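CRISPR-associated protein CasA/Cse1 (Thermus thermophilus, PDB 4AN8) serves as a subunit of the Cascade ribonucleoprotein complex of type I-E CRISPR systems, which probably provides adaptive immunity against viruses and plasmids. Local coordinates at residues E53-R58 and H164-P169; S126-E131 and V252-E257; G171-R174 and S180-D183; T234-T239 and T246-G251. One frame throughout, in Å; residues are numbered along the deposited sequence.

Contact 1 (E53-R58 and H164-P169). With ACT (acetate ion), chain C.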
loop_
_atom_site.group_PDB
_atom_site.type_symbol
_atom_site.label_atom_id
_atom_site.label_comp_id
_atom_site.label_asym_id
_atom_site.label_seq_id
_atom_site.Cartn_x
_atom_site.Cartn_y
_atom_site.Cartn_z
ATOM N N GLU A 53 -0.688 -2.972 -8.671
ATOM C CA GLU A 53 -0.010 -4.078 -8.015
ATOM C C GLU A 53 -0.782 -4.513 -6.762
ATOM O O GLU A 53 -0.955 -5.711 -6.519
ATOM C CB GLU A 53 1.414 -3.672 -7.647
ATOM C CG GLU A 53 2.259 -4.761 -6.997
ATOM C CD GLU A 53 3.704 -4.284 -6.755
ATOM O OE1 GLU A 53 4.038 -3.176 -7.211
ATOM O OE2 GLU A 53 4.503 -4.989 -6.097
ATOM N N ALA A 54 -1.214 -3.542 -5.957
ATOM C CA ALA A 54 -1.881 -3.851 -4.689
ATOM C C ALA A 54 -3.154 -4.656 -4.925
ATOM O O ALA A 54 -3.329 -5.726 -4.342
ATOM C CB ALA A 54 -2.206 -2.591 -3.922
ATOM N N VAL A 55 -4.012 -4.150 -5.810
ATOM C CA VAL A 55 -5.311 -4.787 -6.038
ATOM C C VAL A 55 -5.216 -6.102 -6.785
ATOM O O VAL A 55 -6.003 -7.001 -6.518
ATOM C CB VAL A 55 -6.339 -3.881 -6.747
ATOM C CG1 VAL A 55 -6.642 -2.694 -5.918
ATOM C CG2 VAL A 55 -5.869 -3.485 -8.158
ATOM N N LEU A 56 -4.244 -6.249 -7.680
ATOM C CA LEU A 56 -4.079 -7.523 -8.373
ATOM C C LEU A 56 -3.732 -8.644 -7.376
ATOM O O LEU A 56 -4.326 -9.731 -7.435
ATOM C CB LEU A 56 -3.062 -7.423 -9.510
ATOM C CG LEU A 56 -3.443 -6.508 -10.688
ATOM C CD1 LEU A 56 -2.245 -6.207 -11.621
ATOM C CD2 LEU A 56 -4.586 -7.084 -11.460
ATOM N N HIS A 57 -2.832 -8.369 -6.432
ATOM C CA HIS A 57 -2.555 -9.329 -5.360
ATOM C C HIS A 57 -3.778 -9.595 -4.501
ATOM O O HIS A 57 -4.005 -10.741 -4.119
ATOM C CB HIS A 57 -1.437 -8.854 -4.432
ATOM C CG HIS A 57 -0.081 -8.940 -5.036
ATOM N ND1 HIS A 57 0.505 -7.881 -5.695
ATOM C CD2 HIS A 57 0.798 -9.968 -5.113
ATOM C CE1 HIS A 57 1.693 -8.251 -6.141
ATOM N NE2 HIS A 57 1.897 -9.506 -5.792
ATOM N N ARG A 58 -4.548 -8.554 -4.176
ATOM C CA ARG A 58 -5.708 -8.733 -3.275
ATOM C C ARG A 58 -6.826 -9.559 -3.920
ATOM O O ARG A 58 -7.457 -10.367 -3.252
ATOM C CB ARG A 58 -6.247 -7.396 -2.734
ATOM C CG ARG A 58 -5.221 -6.620 -1.898
ATOM C CD ARG A 58 -5.513 -5.100 -1.823
ATOM N NE ARG A 58 -6.762 -4.824 -1.107
ATOM C CZ ARG A 58 -6.880 -4.836 0.218
ATOM N NH1 ARG A 58 -5.827 -5.114 0.967
ATOM N NH2 ARG A 58 -8.057 -4.584 0.793
ATOM N N HIS A 164 -10.027 1.383 -8.905
ATOM C CA HIS A 164 -11.008 2.356 -8.419
ATOM C C HIS A 164 -11.820 1.837 -7.242
ATOM O O HIS A 164 -12.102 2.579 -6.317
ATOM C CB HIS A 164 -11.946 2.790 -9.556
ATOM C CG HIS A 164 -12.829 3.949 -9.212
ATOM N ND1 HIS A 164 -12.336 5.212 -8.951
ATOM C CD2 HIS A 164 -14.176 4.046 -9.110
ATOM C CE1 HIS A 164 -13.337 6.029 -8.689
ATOM N NE2 HIS A 164 -14.467 5.345 -8.775
ATOM N N GLN A 165 -12.186 0.559 -7.274
ATOM C CA GLN A 165 -12.983 -0.057 -6.203
ATOM C C GLN A 165 -12.226 -0.165 -4.876
ATOM O O GLN A 165 -12.852 -0.246 -3.804
ATOM C CB GLN A 165 -13.486 -1.456 -6.624
ATOM C CG GLN A 165 -14.427 -1.464 -7.834
ATOM C CD GLN A 165 -15.765 -0.781 -7.537
ATOM O OE1 GLN A 165 -15.833 0.124 -6.718
ATOM N NE2 GLN A 165 -16.826 -1.242 -8.170
ATOM N N ALA A 166 -10.888 -0.205 -4.931
ATOM C CA ALA A 166 -10.127 -0.329 -3.691
ATOM C C ALA A 166 -9.697 1.042 -3.168
ATOM O O ALA A 166 -9.648 1.261 -1.955
ATOM C CB ALA A 166 -8.917 -1.249 -3.881
ATOM N N PHE A 167 -9.421 1.975 -4.083
ATOM C CA PHE A 167 -8.750 3.226 -3.713
ATOM C C PHE A 167 -9.542 4.550 -3.890
ATOM O O PHE A 167 -9.035 5.621 -3.528
ATOM C CB PHE A 167 -7.427 3.340 -4.479
ATOM C CG PHE A 167 -6.386 2.359 -4.041
ATOM C CD1 PHE A 167 -5.643 2.584 -2.896
ATOM C CD2 PHE A 167 -6.141 1.203 -4.792
ATOM C CE1 PHE A 167 -4.678 1.664 -2.488
ATOM C CE2 PHE A 167 -5.186 0.291 -4.403
ATOM C CZ PHE A 167 -4.445 0.531 -3.246
ATOM N N ALA A 168 -10.749 4.499 -4.455
ATOM C CA ALA A 168 -11.509 5.748 -4.624
ATOM C C ALA A 168 -11.672 6.454 -3.282
ATOM O O ALA A 168 -12.219 5.892 -2.327
ATOM C CB ALA A 168 -12.892 5.497 -5.256
ATOM N N PRO A 169 -11.170 7.688 -3.201
ATOM C CA PRO A 169 -11.420 8.563 -2.053
ATOM C C PRO A 169 -12.878 9.031 -2.051
ATOM O O PRO A 169 -13.471 9.195 -3.126
ATOM C CB PRO A 169 -10.467 9.747 -2.307
ATOM C CG PRO A 169 -10.267 9.743 -3.794
ATOM C CD PRO A 169 -10.266 8.303 -4.190
HETATM C C ACT C . -8.830 6.442 -8.046
HETATM O O ACT C . -8.877 5.334 -8.665
HETATM O OXT ACT C . -9.805 7.244 -8.247
HETATM C CH3 ACT C . -7.679 6.782 -7.111
#
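V55 on helix 50-67 and A166 near the end of helix 154-167 mark where the two segments come nearest, with CA of V55 7.0 Å from CA of A166. Between them lies a small apolar patch. CG1 of V55 touches two residues at once: it sits only 3.4 Å from CB of A166, tighter than usual for two methyl carbons, and 3.7 Å from CE2 of F167. The F167 side chain leaves with its CG anti to the carbonyl carbon (chi1 -69°), which sends the ring out from its own helix toward helix 50-67, so that its far end reaches A54. There CB of A54 meets CZ of F167 at 3.9 Å, lying at the ring edge and in its plane. This is buried helix-to-helix packing near the centre of the molecule, and the small side chains of A54 and A166 are consistent with the close approach of the backbones; L191 of strand 191-195 lies against both A54 and F167. The polar groups turn elsewhere. On helix 50-67 the carbonyl O of E53 takes the backbone N of H57 and also H57 ND1, the latter at 2.7 Å; the two donors come from opposite faces of the carbonyl plane, and the second one holds the imidazole. The E53 carboxylate forms salt bridges with R344 and R360, and R58 pairs with D279. Beyond F167 the helix gives way to loop, and CB of A168 rests 3.5 Å above the plane of the H164 ring. H164 ND1 makes weak hydrogen bonds to both oxygens of an acetate, probably from the crystallisation liquor, while its NE2 is hydrogen-bonded to Y266.

Contact 2 (S126-E131 and V252-E257). With ACT (acetate ion), chain D.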
loop_
_atom_site.group_PDB
_atom_site.type_symbol
_atom_site.label_atom_id
_atom_site.label_comp_id
_atom_site.label_asym_id
_atom_site.label_seq_id
_atom_site.Cartn_x
_atom_site.Cartn_y
_atom_site.Cartn_z
ATOM N N SER A 126 -11.652 7.430 -17.747
ATOM C CA SER A 126 -10.560 8.128 -17.071
ATOM C C SER A 126 -10.863 8.434 -15.596
ATOM O O SER A 126 -9.947 8.557 -14.792
ATOM C CB SER A 126 -10.219 9.416 -17.811
ATOM O OG SER A 126 -11.352 10.256 -17.879
ATOM N N LYS A 127 -12.148 8.555 -15.252
ATOM C CA LYS A 127 -12.583 8.765 -13.868
ATOM C C LYS A 127 -12.203 7.588 -12.918
ATOM O O LYS A 127 -12.161 7.741 -11.692
ATOM C CB LYS A 127 -14.092 8.999 -13.839
ATOM C CG LYS A 127 -14.717 8.912 -12.454
ATOM C CD LYS A 127 -14.769 10.276 -11.754
ATOM C CE LYS A 127 -15.400 10.179 -10.365
ATOM N NZ LYS A 127 -15.920 11.495 -9.907
ATOM N N LEU A 128 -11.945 6.411 -13.487
ATOM C CA LEU A 128 -11.513 5.263 -12.701
ATOM C C LEU A 128 -10.088 5.416 -12.209
ATOM O O LEU A 128 -9.672 4.729 -11.270
ATOM C CB LEU A 128 -11.592 4.005 -13.547
ATOM C CG LEU A 128 -13.001 3.572 -13.967
ATOM C CD1 LEU A 128 -12.899 2.359 -14.881
ATOM C CD2 LEU A 128 -13.893 3.299 -12.748
ATOM N N LEU A 129 -9.338 6.316 -12.843
ATOM C CA LEU A 129 -7.913 6.451 -12.577
ATOM C C LEU A 129 -7.608 7.590 -11.612
ATOM O O LEU A 129 -8.311 8.596 -11.575
ATOM C CB LEU A 129 -7.139 6.691 -13.875
ATOM C CG LEU A 129 -7.215 5.645 -14.970
ATOM C CD1 LEU A 129 -6.548 6.183 -16.209
ATOM C CD2 LEU A 129 -6.570 4.350 -14.517
ATOM N N PRO A 130 -6.539 7.437 -10.832
ATOM C CA PRO A 130 -6.110 8.505 -9.925
ATOM C C PRO A 130 -5.721 9.753 -10.707
ATOM O O PRO A 130 -4.997 9.645 -11.695
ATOM C CB PRO A 130 -4.883 7.899 -9.229
ATOM C CG PRO A 130 -4.402 6.842 -10.170
ATOM C CD PRO A 130 -5.653 6.269 -10.776
ATOM N N GLU A 131 -6.230 10.902 -10.274
ATOM C CA GLU A 131 -5.852 12.197 -10.818
ATOM C C GLU A 131 -4.882 12.830 -9.849
ATOM O O GLU A 131 -5.291 13.349 -8.808
ATOM C CB GLU A 131 -7.068 13.110 -10.938
ATOM C CG GLU A 131 -7.927 12.871 -12.151
ATOM C CD GLU A 131 -9.276 13.546 -12.031
ATOM O OE1 GLU A 131 -9.527 14.180 -10.983
ATOM O OE2 GLU A 131 -10.085 13.438 -12.976
ATOM N N VAL A 252 -20.366 0.732 -11.140
ATOM C CA VAL A 252 -19.716 0.977 -12.416
ATOM C C VAL A 252 -20.283 0.009 -13.417
ATOM O O VAL A 252 -20.558 -1.152 -13.087
ATOM C CB VAL A 252 -18.185 0.739 -12.343
ATOM C CG1 VAL A 252 -17.566 0.863 -13.735
ATOM C CG2 VAL A 252 -17.523 1.706 -11.358
ATOM N N ARG A 253 -20.475 0.480 -14.644
ATOM C CA ARG A 253 -20.734 -0.430 -15.748
ATOM C C ARG A 253 -19.974 -0.002 -16.993
ATOM O O ARG A 253 -20.403 0.927 -17.704
ATOM C CB ARG A 253 -22.218 -0.526 -16.084
ATOM C CG ARG A 253 -22.575 -1.904 -16.572
ATOM C CD ARG A 253 -23.214 -1.902 -17.936
ATOM N NE ARG A 253 -24.457 -1.144 -17.973
ATOM C CZ ARG A 253 -25.184 -0.968 -19.073
ATOM N NH1 ARG A 253 -24.793 -1.506 -20.221
ATOM N NH2 ARG A 253 -26.300 -0.260 -19.025
ATOM N N LEU A 254 -18.860 -0.681 -17.251
ATOM C CA LEU A 254 -18.062 -0.396 -18.440
ATOM C C LEU A 254 -18.906 -0.639 -19.681
ATOM O O LEU A 254 -19.619 -1.631 -19.764
ATOM C CB LEU A 254 -16.839 -1.293 -18.482
ATOM C CG LEU A 254 -16.003 -1.248 -17.218
ATOM C CD1 LEU A 254 -14.909 -2.303 -17.304
ATOM C CD2 LEU A 254 -15.421 0.162 -16.961
ATOM N N LEU A 255 -18.818 0.273 -20.637
ATOM C CA LEU A 255 -19.535 0.138 -21.895
ATOM C C LEU A 255 -18.586 -0.369 -23.010
ATOM O O LEU A 255 -17.534 0.219 -23.268
ATOM C CB LEU A 255 -20.171 1.488 -22.280
ATOM C CG LEU A 255 -21.044 2.163 -21.200
ATOM C CD1 LEU A 255 -21.751 3.439 -21.733
ATOM C CD2 LEU A 255 -22.059 1.173 -20.633
ATOM N N ASP A 256 -18.975 -1.455 -23.670
ATOM C CA ASP A 256 -18.145 -2.084 -24.683
ATOM C C ASP A 256 -18.291 -1.361 -26.029
ATOM O O ASP A 256 -19.376 -1.348 -26.625
ATOM C CB ASP A 256 -18.547 -3.563 -24.794
ATOM C CG ASP A 256 -17.726 -4.338 -25.824
ATOM O OD1 ASP A 256 -16.751 -3.782 -26.392
ATOM O OD2 ASP A 256 -18.064 -5.532 -26.044
ATOM N N GLU A 257 -17.198 -0.756 -26.492
ATOM C CA GLU A 257 -17.145 -0.103 -27.808
ATOM C C GLU A 257 -17.073 -1.105 -28.955
ATOM O O GLU A 257 -17.174 -0.727 -30.108
ATOM C CB GLU A 257 -15.921 0.802 -27.913
ATOM C CG GLU A 257 -15.877 1.926 -26.920
ATOM C CD GLU A 257 -16.959 2.961 -27.164
ATOM O OE1 GLU A 257 -16.757 3.804 -28.060
ATOM O OE2 GLU A 257 -17.999 2.940 -26.458
HETATM C C ACT D . -16.004 9.645 -6.086
HETATM O O ACT D . -15.290 8.617 -5.883
HETATM O OXT ACT D . -16.754 9.616 -7.105
HETATM C CH3 ACT D . -15.953 10.840 -5.161
#
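L128 and L254 take the same extended shape: in both, CG stands anti to the carbonyl carbon (chi1 -66° and -53°) and CD1 anti to CA. L128 reaches out with this extended methyl, whereas L254 offers its side branch, CD2 of L254 lying 3.9 Å from CD1 of L128 while the two side chains cross at a slant. The other methyl of L128 is used as well. Its CD2 approaches CG2 of V252 at 4.2 Å, a looser contact, so the forked end of this one leucine bridges two alternate residues of strand 250-256. L128 itself closes a short 3-10 turn, in which the backbone N of L129 is bonded to O of S126 at 3.0 Å. The turn thus plugs onto the mixed sheet beside helix 154-167: A160 and H164 of that helix and M264 of strand 261-273 also touch L128, and A157 touches L254. K127, next to the leucine, takes no part in this packing; its chain bends at chi2, and its NZ makes a weak hydrogen bond at 3.5 Å to OXT of an acetate that R250 also binds. Backbone bonds of the strand go to other parts of the fold: V252 with V114, R253 with G265, and L254 N with OE1 of Q113. No hydrogen bond joins the two segments, so the contact is held by buried hydrocarbon rather than by directional bonds.

Contact 3 (G171-R174 and S180-D183)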
loop_
_atom_site.group_PDB
_atom_site.type_symbol
_atom_site.label_atom_id
_atom_site.label_comp_id
_atom_site.label_asym_id
_atom_site.label_seq_id
_atom_site.Cartn_x
_atom_site.Cartn_y
_atom_site.Cartn_z
ATOM N N GLY A 171 -16.058 11.671 -1.602
ATOM C CA GLY A 171 -16.220 13.013 -2.133
ATOM C C GLY A 171 -17.502 13.169 -2.933
ATOM O O GLY A 171 -18.365 12.285 -2.932
ATOM N N LEU A 172 -17.619 14.290 -3.629
ATOM C CA LEU A 172 -18.838 14.613 -4.356
ATOM C C LEU A 172 -19.183 13.542 -5.380
ATOM O O LEU A 172 -18.311 13.062 -6.084
ATOM C CB LEU A 172 -18.707 15.975 -5.042
ATOM C CG LEU A 172 -19.991 16.798 -4.959
ATOM C CD1 LEU A 172 -20.284 17.178 -3.502
ATOM C CD2 LEU A 172 -19.922 18.034 -5.849
ATOM N N LEU A 173 -20.458 13.184 -5.463
ATOM C CA LEU A 173 -20.934 12.209 -6.439
ATOM C C LEU A 173 -22.178 12.731 -7.180
ATOM O O LEU A 173 -22.208 12.785 -8.412
ATOM C CB LEU A 173 -21.247 10.872 -5.753
ATOM C CG LEU A 173 -21.875 9.800 -6.646
ATOM C CD1 LEU A 173 -20.865 9.389 -7.699
ATOM C CD2 LEU A 173 -22.338 8.580 -5.849
ATOM N N ARG A 174 -23.218 13.090 -6.426
ATOM C CA ARG A 174 -24.430 13.672 -7.016
ATOM C C ARG A 174 -24.990 12.848 -8.165
ATOM O O ARG A 174 -25.229 13.345 -9.260
ATOM C CB ARG A 174 -24.190 15.119 -7.429
ATOM C CG ARG A 174 -24.013 16.006 -6.222
ATOM C CD ARG A 174 -23.742 17.447 -6.582
ATOM N NE ARG A 174 -23.656 18.265 -5.374
ATOM C CZ ARG A 174 -23.168 19.502 -5.337
ATOM N NH1 ARG A 174 -22.708 20.072 -6.445
ATOM N NH2 ARG A 174 -23.128 20.165 -4.188
ATOM N N SER A 180 -22.760 12.512 -1.743
ATOM C CA SER A 180 -21.339 12.238 -1.646
ATOM C C SER A 180 -21.062 10.782 -1.293
ATOM O O SER A 180 -21.801 10.160 -0.549
ATOM C CB SER A 180 -20.669 13.177 -0.649
ATOM O OG SER A 180 -21.037 12.830 0.662
ATOM N N ALA A 181 -19.990 10.245 -1.858
ATOM C CA ALA A 181 -19.608 8.861 -1.627
ATOM C C ALA A 181 -18.547 8.781 -0.537
ATOM O O ALA A 181 -17.824 9.747 -0.284
ATOM C CB ALA A 181 -19.105 8.259 -2.906
ATOM N N LYS A 182 -18.464 7.630 0.109
ATOM C CA LYS A 182 -17.450 7.360 1.124
ATOM C C LYS A 182 -16.168 6.838 0.470
ATOM O O LYS A 182 -16.172 6.448 -0.697
ATOM C CB LYS A 182 -17.958 6.311 2.121
ATOM C CG LYS A 182 -19.265 6.671 2.798
ATOM C CD LYS A 182 -19.087 7.783 3.819
ATOM C CE LYS A 182 -20.431 8.209 4.427
ATOM N NZ LYS A 182 -21.311 8.929 3.441
ATOM N N ASP A 183 -15.090 6.829 1.251
ATOM C CA ASP A 183 -13.827 6.206 0.876
ATOM C C ASP A 183 -14.036 4.725 0.559
ATOM O O ASP A 183 -14.748 4.010 1.282
ATOM C CB ASP A 183 -12.825 6.275 2.034
ATOM C CG ASP A 183 -12.233 7.650 2.239
ATOM O OD1 ASP A 183 -12.448 8.561 1.416
ATOM O OD2 ASP A 183 -11.516 7.819 3.243
#
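G171 and A181 form an antiparallel hydrogen-bonded pair in the beta hairpin of strands 171-175 and 178-181, a small two-stranded sheet at the protein surface. Backbone bonds run both ways: N of G171 to O of A181 at 2.9 Å, and N of A181 to O of G171 at 2.8 Å. G171 is nearly fully extended (phi/psi 155°/-169°), a conformation in which a CB would press on the carbonyl of the preceding residue. Next along the hairpin, L172 and S180 make a non-hydrogen-bonded pair whose CA atoms are just 4.4 Å apart, with diverging side chains. CB of S180 packs against O of G171 at 3.4 Å, while its OG stands between the backbone N and the carbonyl carbon (chi1 72°). L173 turns to the side where A181 lies, and its CD2 comes within 4.4 Å of the A181 CB, a loose apolar contact; the same leucine reaches Y266 and P268 of strand 261-273, which places the hairpin against the larger sheet. Beyond the pairing, O of K182 accepts a hydrogen bond from R250, and D183 forms a salt bridge with R188. On the exposed side of strand 171-175, CD2 of L172 lies 3.4 Å above the plane of the R174 guanidinium, offset toward its rim.

Contact 4 (T234-T239 and T246-G251). With ACT (acetate ion), chain D.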
loop_
_atom_site.group_PDB
_atom_site.type_symbol
_atom_site.label_atom_id
_atom_site.label_comp_id
_atom_site.label_asym_id
_atom_site.label_seq_id
_atom_site.Cartn_x
_atom_site.Cartn_y
_atom_site.Cartn_z
ATOM N N THR A 234 -28.183 0.214 0.185
ATOM C CA THR A 234 -27.445 -0.954 0.669
ATOM C C THR A 234 -26.251 -0.567 1.513
ATOM O O THR A 234 -25.376 0.152 1.062
ATOM C CB THR A 234 -26.947 -1.841 -0.475
ATOM O OG1 THR A 234 -28.043 -2.161 -1.328
ATOM C CG2 THR A 234 -26.335 -3.125 0.078
ATOM N N LYS A 235 -26.209 -1.068 2.742
ATOM C CA LYS A 235 -25.142 -0.727 3.663
ATOM C C LYS A 235 -24.617 -1.999 4.262
ATOM O O LYS A 235 -25.386 -2.820 4.763
ATOM C CB LYS A 235 -25.671 0.195 4.754
ATOM C CG LYS A 235 -26.465 1.354 4.207
ATOM C CD LYS A 235 -26.976 2.251 5.306
ATOM C CE LYS A 235 -27.774 3.397 4.718
ATOM N NZ LYS A 235 -28.926 2.878 3.888
ATOM N N TRP A 236 -23.306 -2.190 4.181
ATOM C CA TRP A 236 -22.693 -3.407 4.694
ATOM C C TRP A 236 -21.655 -3.042 5.730
ATOM O O TRP A 236 -20.871 -2.115 5.530
ATOM C CB TRP A 236 -21.967 -4.194 3.605
ATOM C CG TRP A 236 -22.800 -4.843 2.582
ATOM C CD1 TRP A 236 -24.160 -4.990 2.584
ATOM C CD2 TRP A 236 -22.328 -5.453 1.366
ATOM N NE1 TRP A 236 -24.556 -5.657 1.444
ATOM C CE2 TRP A 236 -23.455 -5.944 0.680
ATOM C CE3 TRP A 236 -21.058 -5.615 0.787
ATOM C CZ2 TRP A 236 -23.356 -6.589 -0.551
ATOM C CZ3 TRP A 236 -20.960 -6.271 -0.434
ATOM C CH2 TRP A 236 -22.099 -6.741 -1.090
ATOM N N PRO A 237 -21.634 -3.789 6.832
ATOM C CA PRO A 237 -20.511 -3.599 7.749
ATOM C C PRO A 237 -19.235 -3.941 6.995
ATOM O O PRO A 237 -19.245 -4.857 6.193
ATOM C CB PRO A 237 -20.801 -4.581 8.888
ATOM C CG PRO A 237 -21.843 -5.543 8.347
ATOM C CD PRO A 237 -22.599 -4.808 7.284
ATOM N N LEU A 238 -18.173 -3.172 7.213
ATOM C CA LEU A 238 -16.913 -3.337 6.504
ATOM C C LEU A 238 -16.100 -4.406 7.205
ATOM O O LEU A 238 -15.159 -4.119 7.947
ATOM C CB LEU A 238 -16.163 -1.997 6.492
ATOM C CG LEU A 238 -14.940 -1.740 5.610
ATOM C CD1 LEU A 238 -15.299 -1.853 4.113
ATOM C CD2 LEU A 238 -14.345 -0.338 5.930
ATOM N N THR A 239 -16.483 -5.657 6.993
ATOM C CA THR A 239 -15.829 -6.759 7.670
ATOM C C THR A 239 -15.796 -7.963 6.754
ATOM O O THR A 239 -16.526 -8.013 5.772
ATOM C CB THR A 239 -16.584 -7.127 8.975
ATOM O OG1 THR A 239 -15.842 -8.127 9.672
ATOM C CG2 THR A 239 -18.022 -7.657 8.678
ATOM N N THR A 246 -12.683 -7.367 -2.066
ATOM C CA THR A 246 -13.431 -7.225 -3.301
ATOM C C THR A 246 -14.607 -6.268 -3.133
ATOM O O THR A 246 -15.606 -6.387 -3.811
ATOM C CB THR A 246 -13.947 -8.598 -3.779
ATOM O OG1 THR A 246 -14.867 -9.123 -2.812
ATOM C CG2 THR A 246 -12.750 -9.589 -3.994
ATOM N N TRP A 247 -14.467 -5.317 -2.218
ATOM C CA TRP A 247 -15.538 -4.384 -1.921
ATOM C C TRP A 247 -16.069 -3.606 -3.139
ATOM O O TRP A 247 -15.287 -3.020 -3.905
ATOM C CB TRP A 247 -15.036 -3.382 -0.892
ATOM C CG TRP A 247 -16.118 -2.599 -0.267
ATOM C CD1 TRP A 247 -16.567 -1.366 -0.648
ATOM C CD2 TRP A 247 -16.929 -3.001 0.849
ATOM N NE1 TRP A 247 -17.607 -0.972 0.172
ATOM C CE2 TRP A 247 -17.842 -1.960 1.100
ATOM C CE3 TRP A 247 -16.968 -4.144 1.655
ATOM C CZ2 TRP A 247 -18.776 -2.018 2.136
ATOM C CZ3 TRP A 247 -17.901 -4.206 2.679
ATOM C CH2 TRP A 247 -18.797 -3.147 2.907
ATOM N N PRO A 248 -17.415 -3.538 -3.288
ATOM C CA PRO A 248 -17.976 -2.704 -4.361
ATOM C C PRO A 248 -18.178 -1.245 -3.932
ATOM O O PRO A 248 -19.278 -0.875 -3.521
ATOM C CB PRO A 248 -19.328 -3.369 -4.634
ATOM C CG PRO A 248 -19.753 -3.860 -3.280
ATOM C CD PRO A 248 -18.464 -4.272 -2.554
ATOM N N ALA A 249 -17.137 -0.415 -4.039
ATOM C CA ALA A 249 -17.190 0.945 -3.498
ATOM C C ALA A 249 -18.012 1.900 -4.359
ATOM O O ALA A 249 -18.557 2.887 -3.862
ATOM C CB ALA A 249 -15.803 1.489 -3.329
ATOM N N ARG A 250 -18.068 1.618 -5.657
ATOM C CA ARG A 250 -18.809 2.453 -6.570
ATOM C C ARG A 250 -19.617 1.561 -7.488
ATOM O O ARG A 250 -19.239 0.418 -7.715
ATOM C CB ARG A 250 -17.847 3.310 -7.390
ATOM C CG ARG A 250 -16.972 4.257 -6.545
ATOM C CD ARG A 250 -17.785 5.476 -6.018
ATOM N NE ARG A 250 -16.904 6.411 -5.314
ATOM C CZ ARG A 250 -16.557 6.274 -4.034
ATOM N NH1 ARG A 250 -17.049 5.265 -3.305
ATOM N NH2 ARG A 250 -15.737 7.152 -3.470
ATOM N N GLY A 251 -20.728 2.088 -8.016
ATOM C CA GLY A 251 -21.443 1.407 -9.080
ATOM C C GLY A 251 -20.752 1.749 -10.378
ATOM O O GLY A 251 -20.551 2.923 -10.698
HETATM C C ACT D . -16.004 9.645 -6.086
HETATM O O ACT D . -15.290 8.617 -5.883
HETATM O OXT ACT D . -16.754 9.616 -7.105
HETATM C CH3 ACT D . -15.953 10.840 -5.161
#
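Both faces of the W247 indole are occupied. Over one face comes the edge of W236 in a T-shaped stack, the six-membered rings having centroids 5.6 Å apart and planes at 89°. P248 CD lies over the same face, toward its rim. From the opposite face CD1 of L238 makes a CH-pi contact, 3.6 Å from the centroid of the six-membered ring of W247 and 6° off its normal. The edge is met too: O of P237 lies near the ring plane 3.7 Å from CH2 of W247, and A249 CB lies in plane at another part of the rim. Having its CG anti to the backbone N (chi1 -166°), W247 extends its indole from its own segment into the gap between W236 and L238. The closest approach is 3.4 Å, from CB of W236 to CH2 of W247, and the outer corner of the W236 ring, CZ3, packs on CD of P248 at 3.8 Å. V270 of strand 261-273 touches both W236 and P248. Farther along, NH1 of R250 bonds back to O of A249 at 2.9 Å, which steadies the guanidinium, while NE and NH2 both grip one oxygen of an acetate, R250 NE at 2.8 Å from its O. L238 and P248 each centre an inverse gamma turn, and the turns flank helix 241-245 in a strand-helix-strand connection from strand 235-237 to strand 250-256; both strands pair with strand 261-273, the first in parallel and the second antiparallel.

Overall arrangement
From the N terminus, contact 1 opens on helix 50-67 and closes at the end of helix 154-167. Contact 2 opens inside that loop, at 126-131, and closes on strand 250-256, so the two cross. Contacts 3 and 4 follow in series after contact 1, both nested within the loop of contact 2: first the short hairpin, then the short connection through helix 241-245 from strand 235-237 to strand 250-256, whose next residues belong to contact 2. R250 of contact 4 probably bonds through its N to OE1 of Q165 from contact 1, and it also meets contact 3 and shares an acetate with contact 2. Contact 1 joins helices 50-67 and 154-167, and through R250 the second helix, the hairpin and the mixed sheet are tied together.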